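Local coordinates for BH2621 protein (Bacillus halodurans, PDB 2QML) that is of unknown function but belongs to the GNAT acetyltransferase superfamily and is probably an N-acyltransferase acting in siderophore biosynthesis, at residues A129-K134 against C161-V166; Q133-P138 against C181-F186. One frame throughout, in Å; residues are numbered along the deposited sequence.

How the interactions relate
The two contacts illustrate how one helix can organise the C-terminal half of a GNAT fold. Along the chain, helix 123-135 comes after strand 106-112 and before strand 142-145, helix 152-160 and the hairpin of strands 164-170 and 175-182. Interaction 1 closes the first loop, bringing 129-134 back to 161-166, where helix 152-160 turns into strand 164-170. Interaction 2 starts from the end of the same helix and closes a longer loop onto 181-186, where strand 175-182 passes into helix 183-194. The two loops overlap and cross, sharing Q133 and K134. Their centres lie about 7 Å apart, and together they tie helix 123-135 to the hairpin and the last helix.

Interaction 1: residues A129-K134 against C161-V166; sequences AIMQQK and CGFQPV
M131, present as selenomethionine, reaches from helix 123-135 to the ring of F163, and this single side chain makes both of the apolar contacts that join 129-134 to 161-166. It has two conformers, and this geometry belongs to one of them. CG is anti to the carbonyl carbon (chi1 -72°) and the chain then runs straight until chi3, where a turn about that bond (69°) swings the terminal methyl toward the ring. CE lies 3.4 Å from F163 CE1 in an oblique approach. The other neighbour is C161, whose CB is 4.2 Å from M131 SE.

The selenium adds a Met-aromatic contact. M131 SE sits 4.9 Å from the centroid of the F163 ring and 78° off its normal, at the ring edge. F163 and M131 extend toward each other from opposite directions, F163 from the turn leading to strand 164-170 and M131 from the helix.

The backbone that presents C161 and F163 is a Schellman motif ending helix 152-160. G162, with positive phi, is its C-prime residue, and F163 N returns to F158 O. In the GNAT fold this turn carries the chain from the helix into strand 164-170, the outermost strand at one end of the sheet.

Buried surroundings complete the packing: F158 meets the F163 ring edge-to-face, M179 and C181 of strand 175-182 touch F163, and F186 of helix 183-194 touches M131. C161 is also touched by Y124, L127 and L128, from earlier in helix 123-135.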
ATOM      1  N   ALA A 129      -4.144   8.710  -3.086  1.00 21.23           N
ATOM      2  CA  ALA A 129      -5.420   8.269  -3.693  1.00 22.08           C
ATOM      3  C   ALA A 129      -6.027   7.029  -3.025  1.00 21.51           C
ATOM      4  O   ALA A 129      -7.227   6.992  -2.682  1.00 20.85           O
ATOM      5  CB  ALA A 129      -5.255   8.041  -5.236  1.00 22.20           C
ATOM      6  N   ILE A 130      -5.224   5.996  -2.845  1.00 21.56           N
ATOM      7  CA  ILE A 130      -5.722   4.764  -2.242  1.00 20.93           C
ATOM      8  C   ILE A 130      -6.063   4.992  -0.771  1.00 22.01           C
ATOM      9  O   ILE A 130      -7.052   4.420  -0.300  1.00 20.41           O
ATOM     10  CB  ILE A 130      -4.773   3.591  -2.486  1.00 20.25           C
ATOM     11  CG1 ILE A 130      -5.496   2.268  -2.169  1.00 21.79           C
ATOM     12  CG2 ILE A 130      -3.431   3.755  -1.707  1.00 21.98           C
ATOM     13  CD1 ILE A 130      -4.766   0.964  -2.538  1.00 24.59           C
HETATM   14  N   MSE A 131      -5.276   5.795  -0.048  0.50 22.23           N
HETATM   15  CA  MSE A 131      -5.618   6.118   1.347  0.50 22.18           C
HETATM   16  C   MSE A 131      -6.976   6.804   1.428  0.50 22.28           C
HETATM   17  O   MSE A 131      -7.798   6.463   2.274  0.50 20.63           O
HETATM   18  CB  MSE A 131      -4.569   7.001   1.995  0.50 22.54           C
HETATM   19  CG  MSE A 131      -3.282   6.266   2.278  0.50 23.24           C
HETATM   20 SE   MSE A 131      -1.953   7.475   3.024  0.37 26.41          SE
HETATM   21  CE  MSE A 131      -2.857   7.741   4.756  0.50 22.80           C
ATOM     22  N   GLN A 132      -7.203   7.772   0.552  1.00 22.26           N
ATOM     23  CA  GLN A 132      -8.462   8.475   0.520  1.00 21.84           C
ATOM     24  C   GLN A 132      -9.625   7.492   0.324  1.00 21.64           C
ATOM     25  O   GLN A 132     -10.628   7.559   1.040  1.00 20.40           O
ATOM     26  CB  GLN A 132      -8.433   9.568  -0.574  1.00 21.00           C
ATOM     27  CG  GLN A 132      -9.645  10.473  -0.586  1.00 23.84           C
ATOM     28  CD  GLN A 132      -9.808  11.243   0.710  1.00 22.59           C
ATOM     29  OE1 GLN A 132     -10.128  10.689   1.786  1.00 23.09           O
ATOM     30  NE2 GLN A 132      -9.566  12.545   0.625  1.00 21.57           N
ATOM     31  N   GLN A 133      -9.484   6.542  -0.583  0.50 19.83           N
ATOM     32  CA  GLN A 133     -10.591   5.611  -0.832  0.50 21.45           C
ATOM     33  C   GLN A 133     -10.773   4.576   0.309  0.50 20.34           C
ATOM     34  O   GLN A 133     -11.861   4.103   0.572  0.50 21.44           O
ATOM     35  CB  GLN A 133     -10.451   4.940  -2.210  0.50 23.26           C
ATOM     36  CG  GLN A 133     -10.216   5.902  -3.435  0.50 18.38           C
ATOM     37  CD  GLN A 133     -10.807   7.358  -3.311  0.50 15.54           C
ATOM     38  OE1 GLN A 133     -11.990   7.592  -2.928  0.50 13.79           O
ATOM     39  NE2 GLN A 133      -9.971   8.308  -3.673  0.50 19.71           N
ATOM     40  N   LYS A 134      -9.706   4.231   1.009  1.00 19.13           N
ATOM     41  CA  LYS A 134      -9.807   3.399   2.191  1.00 20.20           C
ATOM     42  C   LYS A 134     -10.494   4.154   3.331  1.00 20.05           C
ATOM     43  O   LYS A 134     -11.301   3.572   4.056  1.00 22.22           O
ATOM     44  CB  LYS A 134      -8.434   2.918   2.610  1.00 21.32           C
ATOM     45  CG  LYS A 134      -7.835   1.818   1.710  1.00 22.42           C
ATOM     46  CD  LYS A 134      -6.329   1.590   1.884  1.00 20.73           C
ATOM     47  CE  LYS A 134      -5.947   1.142   3.260  1.00 23.27           C
ATOM     48  NZ  LYS A 134      -6.516  -0.134   3.621  1.00 21.43           N
ATOM     49  N   CYS A 161       2.807  11.775   4.287  1.00 24.43           N
ATOM     50  CA  CYS A 161       1.366  11.559   4.106  1.00 24.36           C
ATOM     51  C   CYS A 161       0.539  11.554   5.384  1.00 25.93           C
ATOM     52  O   CYS A 161      -0.656  11.284   5.319  1.00 28.25           O
ATOM     53  CB  CYS A 161       1.113  10.280   3.327  1.00 24.28           C
ATOM     54  SG  CYS A 161       1.856  10.420   1.693  1.00 27.16           S
ATOM     55  N   GLY A 162       1.147  11.858   6.530  1.00 23.38           N
ATOM     56  CA  GLY A 162       0.400  11.968   7.774  1.00 24.38           C
ATOM     57  C   GLY A 162       0.653  10.880   8.806  1.00 26.90           C
ATOM     58  O   GLY A 162       0.185  11.009   9.928  1.00 28.71           O
ATOM     59  N   PHE A 163       1.370   9.832   8.427  1.00 23.29           N
ATOM     60  CA  PHE A 163       1.690   8.731   9.347  1.00 22.73           C
ATOM     61  C   PHE A 163       2.656   9.187  10.428  1.00 23.43           C
ATOM     62  O   PHE A 163       3.635   9.907  10.153  1.00 24.07           O
ATOM     63  CB  PHE A 163       2.299   7.512   8.642  1.00 24.16           C
ATOM     64  CG  PHE A 163       1.337   6.727   7.808  1.00 22.83           C
ATOM     65  CD1 PHE A 163       0.963   7.149   6.534  1.00 21.33           C
ATOM     66  CD2 PHE A 163       0.790   5.545   8.299  1.00 22.29           C
ATOM     67  CE1 PHE A 163       0.056   6.420   5.777  1.00 25.30           C
ATOM     68  CE2 PHE A 163      -0.078   4.805   7.521  1.00 26.78           C
ATOM     69  CZ  PHE A 163      -0.445   5.250   6.279  1.00 24.36           C
ATOM     70  N   GLN A 164       2.329   8.818  11.655  1.00 23.29           N
ATOM     71  CA  GLN A 164       3.187   9.049  12.818  1.00 25.04           C
ATOM     72  C   GLN A 164       3.813   7.732  13.275  1.00 22.98           C
ATOM     73  O   GLN A 164       3.120   6.747  13.470  1.00 21.47           O
ATOM     74  CB  GLN A 164       2.407   9.672  13.971  1.00 27.88           C
ATOM     75  CG  GLN A 164       1.967  11.122  13.644  1.00 36.95           C
ATOM     76  N   PRO A 165       5.135   7.700  13.474  1.00 22.47           N
ATOM     77  CA  PRO A 165       5.743   6.458  13.989  1.00 21.46           C
ATOM     78  C   PRO A 165       5.327   6.196  15.434  1.00 21.61           C
ATOM     79  O   PRO A 165       5.164   7.142  16.218  1.00 24.65           O
ATOM     80  CB  PRO A 165       7.254   6.702  13.848  1.00 23.14           C
ATOM     81  CG  PRO A 165       7.395   8.160  13.693  1.00 29.80           C
ATOM     82  CD  PRO A 165       6.138   8.721  13.140  1.00 22.97           C
ATOM     83  N   VAL A 166       5.092   4.932  15.749  1.00 20.82           N
ATOM     84  CA  VAL A 166       4.710   4.496  17.085  1.00 21.61           C
ATOM     85  C   VAL A 166       5.895   3.765  17.735  1.00 21.16           C
ATOM     86  O   VAL A 166       6.404   4.240  18.737  1.00 20.31           O
ATOM     87  CB  VAL A 166       3.457   3.614  17.085  1.00 22.00           C
ATOM     88  CG1 VAL A 166       3.131   3.176  18.503  1.00 20.62           C
ATOM     89  CG2 VAL A 166       2.233   4.357  16.395  1.00 21.27           C
TER

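Interaction 2: residues Q133-P138 against C181-F186; sequences QKFQEP and CEQNVF
The ring of F135, near the C-terminal end of helix 123-135, packs against Q183 and F186, which both lie on the same side of its plane, and makes most of the contact between 133-138 and 181-186. Its aromatic partner across the contact is F186: the ring centroids are 5.2 Å apart with planes at 36°, an oblique pairing. F135 CE2 also approaches F186 CB at 3.5 Å. With chi1 at 172°, F186 swings its ring away from its own backbone N and alongside CD2 and CE2 of F135.

One face of F135 is covered by the aliphatic part of Q183 in a CH-pi contact. Q183 CG stands 3.9 Å from the ring centroid, displaced toward the rim. The Q183 chain continues extended past CG, so its amide runs on along F135 in the opposite sense, its plane only 8° from that of the ring.

These residues sit where strand 175-182 gives way to helix 183-194, with E182 at the N-cap position. The strand lies beside 142-145 in the GNAT sheet, and C181 and Q183 keep backbone hydrogen bonds to I143 and N141. The C-terminal part of helix 123-135 thus packs against the junction of strand 175-182 and helix 183-194.

Polar atoms meet the ring and the backbone: C181 O lies at the edge of the F135 ring, in its plane, 3.5 Å from F135 CZ. A water molecule bridges the two segments: it donates to F135 O at 3.2 Å and accepts from Q183 NE2 at 3.0 Å, linking the F135 carbonyl to the amide that lies along the ring. The carboxylate of E182 turns elsewhere, its OE1 being hydrogen-bonded to T142.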
ATOM      1  N   GLN A 133      -9.484   6.542  -0.583  0.50 19.83           N
ATOM      2  CA  GLN A 133     -10.591   5.611  -0.832  0.50 21.45           C
ATOM      3  C   GLN A 133     -10.773   4.576   0.309  0.50 20.34           C
ATOM      4  O   GLN A 133     -11.861   4.103   0.572  0.50 21.44           O
ATOM      5  CB  GLN A 133     -10.451   4.940  -2.210  0.50 23.26           C
ATOM      6  CG  GLN A 133     -10.216   5.902  -3.435  0.50 18.38           C
ATOM      7  CD  GLN A 133     -10.807   7.358  -3.311  0.50 15.54           C
ATOM      8  OE1 GLN A 133     -11.990   7.592  -2.928  0.50 13.79           O
ATOM      9  NE2 GLN A 133      -9.971   8.308  -3.673  0.50 19.71           N
ATOM     10  N   LYS A 134      -9.706   4.231   1.009  1.00 19.13           N
ATOM     11  CA  LYS A 134      -9.807   3.399   2.191  1.00 20.20           C
ATOM     12  C   LYS A 134     -10.494   4.154   3.331  1.00 20.05           C
ATOM     13  O   LYS A 134     -11.301   3.572   4.056  1.00 22.22           O
ATOM     14  CB  LYS A 134      -8.434   2.918   2.610  1.00 21.32           C
ATOM     15  CG  LYS A 134      -7.835   1.818   1.710  1.00 22.42           C
ATOM     16  CD  LYS A 134      -6.329   1.590   1.884  1.00 20.73           C
ATOM     17  CE  LYS A 134      -5.947   1.142   3.260  1.00 23.27           C
ATOM     18  NZ  LYS A 134      -6.516  -0.134   3.621  1.00 21.43           N
ATOM     19  N   PHE A 135     -10.190   5.441   3.480  1.00 20.71           N
ATOM     20  CA  PHE A 135     -10.801   6.269   4.544  1.00 19.64           C
ATOM     21  C   PHE A 135     -12.281   6.560   4.319  1.00 20.46           C
ATOM     22  O   PHE A 135     -12.956   7.072   5.228  1.00 21.34           O
ATOM     23  CB  PHE A 135     -10.038   7.584   4.728  1.00 20.96           C
ATOM     24  CG  PHE A 135      -8.864   7.497   5.699  1.00 23.16           C
ATOM     25  CD1 PHE A 135      -9.048   7.052   7.002  1.00 21.39           C
ATOM     26  CD2 PHE A 135      -7.622   7.976   5.324  1.00 19.49           C
ATOM     27  CE1 PHE A 135      -7.989   7.045   7.893  1.00 19.94           C
ATOM     28  CE2 PHE A 135      -6.553   7.965   6.210  1.00 21.90           C
ATOM     29  CZ  PHE A 135      -6.772   7.535   7.502  1.00 18.68           C
ATOM     30  N   GLN A 136     -12.833   6.203   3.150  1.00 21.19           N
ATOM     31  CA  GLN A 136     -14.257   6.406   2.975  1.00 21.16           C
ATOM     32  C   GLN A 136     -15.096   5.359   3.696  1.00 22.57           C
ATOM     33  O   GLN A 136     -16.321   5.486   3.742  1.00 23.23           O
ATOM     34  CB  GLN A 136     -14.650   6.482   1.489  1.00 21.95           C
ATOM     35  CG  GLN A 136     -13.904   7.525   0.761  1.00 19.09           C
ATOM     36  CD  GLN A 136     -13.981   8.881   1.410  1.00 20.04           C
ATOM     37  OE1 GLN A 136     -15.037   9.422   1.648  1.00 22.55           O
ATOM     38  NE2 GLN A 136     -12.820   9.412   1.752  1.00 20.91           N
ATOM     39  N   GLU A 137     -14.484   4.296   4.201  1.00 22.63           N
ATOM     40  CA  GLU A 137     -15.196   3.388   5.124  1.00 20.68           C
ATOM     41  C   GLU A 137     -15.614   4.226   6.355  1.00 23.46           C
ATOM     42  O   GLU A 137     -14.770   4.768   7.038  1.00 21.58           O
ATOM     43  CB  GLU A 137     -14.299   2.217   5.475  1.00 22.59           C
ATOM     44  CG  GLU A 137     -14.859   1.346   6.567  1.00 32.32           C
ATOM     45  CD  GLU A 137     -16.075   0.556   6.125  1.00 43.29           C
ATOM     46  OE1 GLU A 137     -16.073   0.095   4.964  1.00 38.86           O
ATOM     47  OE2 GLU A 137     -16.977   0.378   6.965  1.00 42.12           O
ATOM     48  N   PRO A 138     -16.929   4.367   6.626  1.00 22.60           N
ATOM     49  CA  PRO A 138     -17.302   5.339   7.700  1.00 23.73           C
ATOM     50  C   PRO A 138     -16.689   5.098   9.080  1.00 24.85           C
ATOM     51  O   PRO A 138     -16.340   6.058   9.742  1.00 27.61           O
ATOM     52  CB  PRO A 138     -18.838   5.255   7.731  1.00 25.04           C
ATOM     53  CG  PRO A 138     -19.173   4.840   6.313  1.00 24.86           C
ATOM     54  CD  PRO A 138     -18.135   3.847   5.942  1.00 25.32           C
ATOM     55  N   CYS A 181      -1.810   6.528  10.775  1.00 19.84           N
ATOM     56  CA  CYS A 181      -2.328   7.726  10.123  1.00 22.70           C
ATOM     57  C   CYS A 181      -3.797   7.886  10.521  1.00 21.99           C
ATOM     58  O   CYS A 181      -4.599   7.022  10.221  1.00 22.19           O
ATOM     59  CB  CYS A 181      -2.187   7.593   8.643  1.00 25.97           C
ATOM     60  SG  CYS A 181      -2.623   9.128   7.786  1.00 28.94           S
ATOM     61  N   GLU A 182      -4.102   8.962  11.230  1.00 23.66           N
ATOM     62  CA  GLU A 182      -5.441   9.303  11.665  1.00 21.61           C
ATOM     63  C   GLU A 182      -6.129  10.071  10.548  1.00 22.70           C
ATOM     64  O   GLU A 182      -5.517  10.892   9.856  1.00 21.06           O
ATOM     65  CB  GLU A 182      -5.385  10.154  12.923  1.00 23.71           C
ATOM     66  CG  GLU A 182      -4.643   9.553  14.070  1.00 27.73           C
ATOM     67  CD  GLU A 182      -5.040   8.105  14.401  1.00 36.14           C
ATOM     68  OE1 GLU A 182      -6.198   7.729  14.153  1.00 32.54           O
ATOM     69  OE2 GLU A 182      -4.184   7.342  14.930  1.00 33.92           O
ATOM     70  N   GLN A 183      -7.415   9.853  10.374  1.00 21.73           N
ATOM     71  CA  GLN A 183      -8.071  10.473   9.234  1.00 23.81           C
ATOM     72  C   GLN A 183      -8.006  12.013   9.190  1.00 23.38           C
ATOM     73  O   GLN A 183      -7.833  12.561   8.091  1.00 23.15           O
ATOM     74  CB  GLN A 183      -9.552  10.036   9.101  1.00 23.90           C
ATOM     75  CG  GLN A 183     -10.100  10.402   7.716  1.00 26.73           C
ATOM     76  CD  GLN A 183     -11.514   9.934   7.450  1.00 28.43           C
ATOM     77  OE1 GLN A 183     -12.143   9.307   8.307  1.00 30.51           O
ATOM     78  NE2 GLN A 183     -12.032  10.235   6.243  1.00 28.77           N
ATOM     79  N   ASN A 184      -8.159  12.697  10.324  0.50 24.07           N
ATOM     80  CA  ASN A 184      -8.157  14.173  10.323  0.50 23.50           C
ATOM     81  C   ASN A 184      -6.796  14.697   9.828  0.50 24.24           C
ATOM     82  O   ASN A 184      -6.754  15.668   9.076  0.50 22.09           O
ATOM     83  CB  ASN A 184      -8.533  14.781  11.702  0.50 23.71           C
ATOM     84  CG  ASN A 184     -10.046  14.704  12.037  0.50 27.63           C
ATOM     85  OD1 ASN A 184     -10.893  14.425  11.183  0.50 35.51           O
ATOM     86  ND2 ASN A 184     -10.378  14.985  13.302  0.50 35.88           N
ATOM     87  N   VAL A 185      -5.707  14.030  10.222  1.00 25.34           N
ATOM     88  CA  VAL A 185      -4.365  14.411   9.791  1.00 23.42           C
ATOM     89  C   VAL A 185      -4.233  14.159   8.280  1.00 24.16           C
ATOM     90  O   VAL A 185      -3.728  15.003   7.535  1.00 23.57           O
ATOM     91  CB  VAL A 185      -3.255  13.661  10.599  1.00 24.13           C
ATOM     92  CG1 VAL A 185      -1.858  13.870   9.966  1.00 25.56           C
ATOM     93  CG2 VAL A 185      -3.310  14.084  12.069  1.00 26.60           C
ATOM     94  N   PHE A 186      -4.661  12.982   7.841  1.00 23.49           N
ATOM     95  CA  PHE A 186      -4.605  12.614   6.419  1.00 22.27           C
ATOM     96  C   PHE A 186      -5.328  13.604   5.507  1.00 20.74           C
ATOM     97  O   PHE A 186      -4.795  14.046   4.465  1.00 22.39           O
ATOM     98  CB  PHE A 186      -5.200  11.215   6.165  1.00 20.97           C
ATOM     99  CG  PHE A 186      -5.329  10.914   4.702  1.00 24.44           C
ATOM    100  CD1 PHE A 186      -4.192  10.614   3.959  1.00 22.14           C
ATOM    101  CD2 PHE A 186      -6.533  11.063   4.025  1.00 24.59           C
ATOM    102  CE1 PHE A 186      -4.278  10.387   2.596  1.00 26.99           C
ATOM    103  CE2 PHE A 186      -6.609  10.855   2.684  1.00 22.93           C
ATOM    104  CZ  PHE A 186      -5.494  10.533   1.971  1.00 26.20           C
TER
HETATM  105  O   HOH W   1     -14.873   9.554   5.641  1.00 42.48           O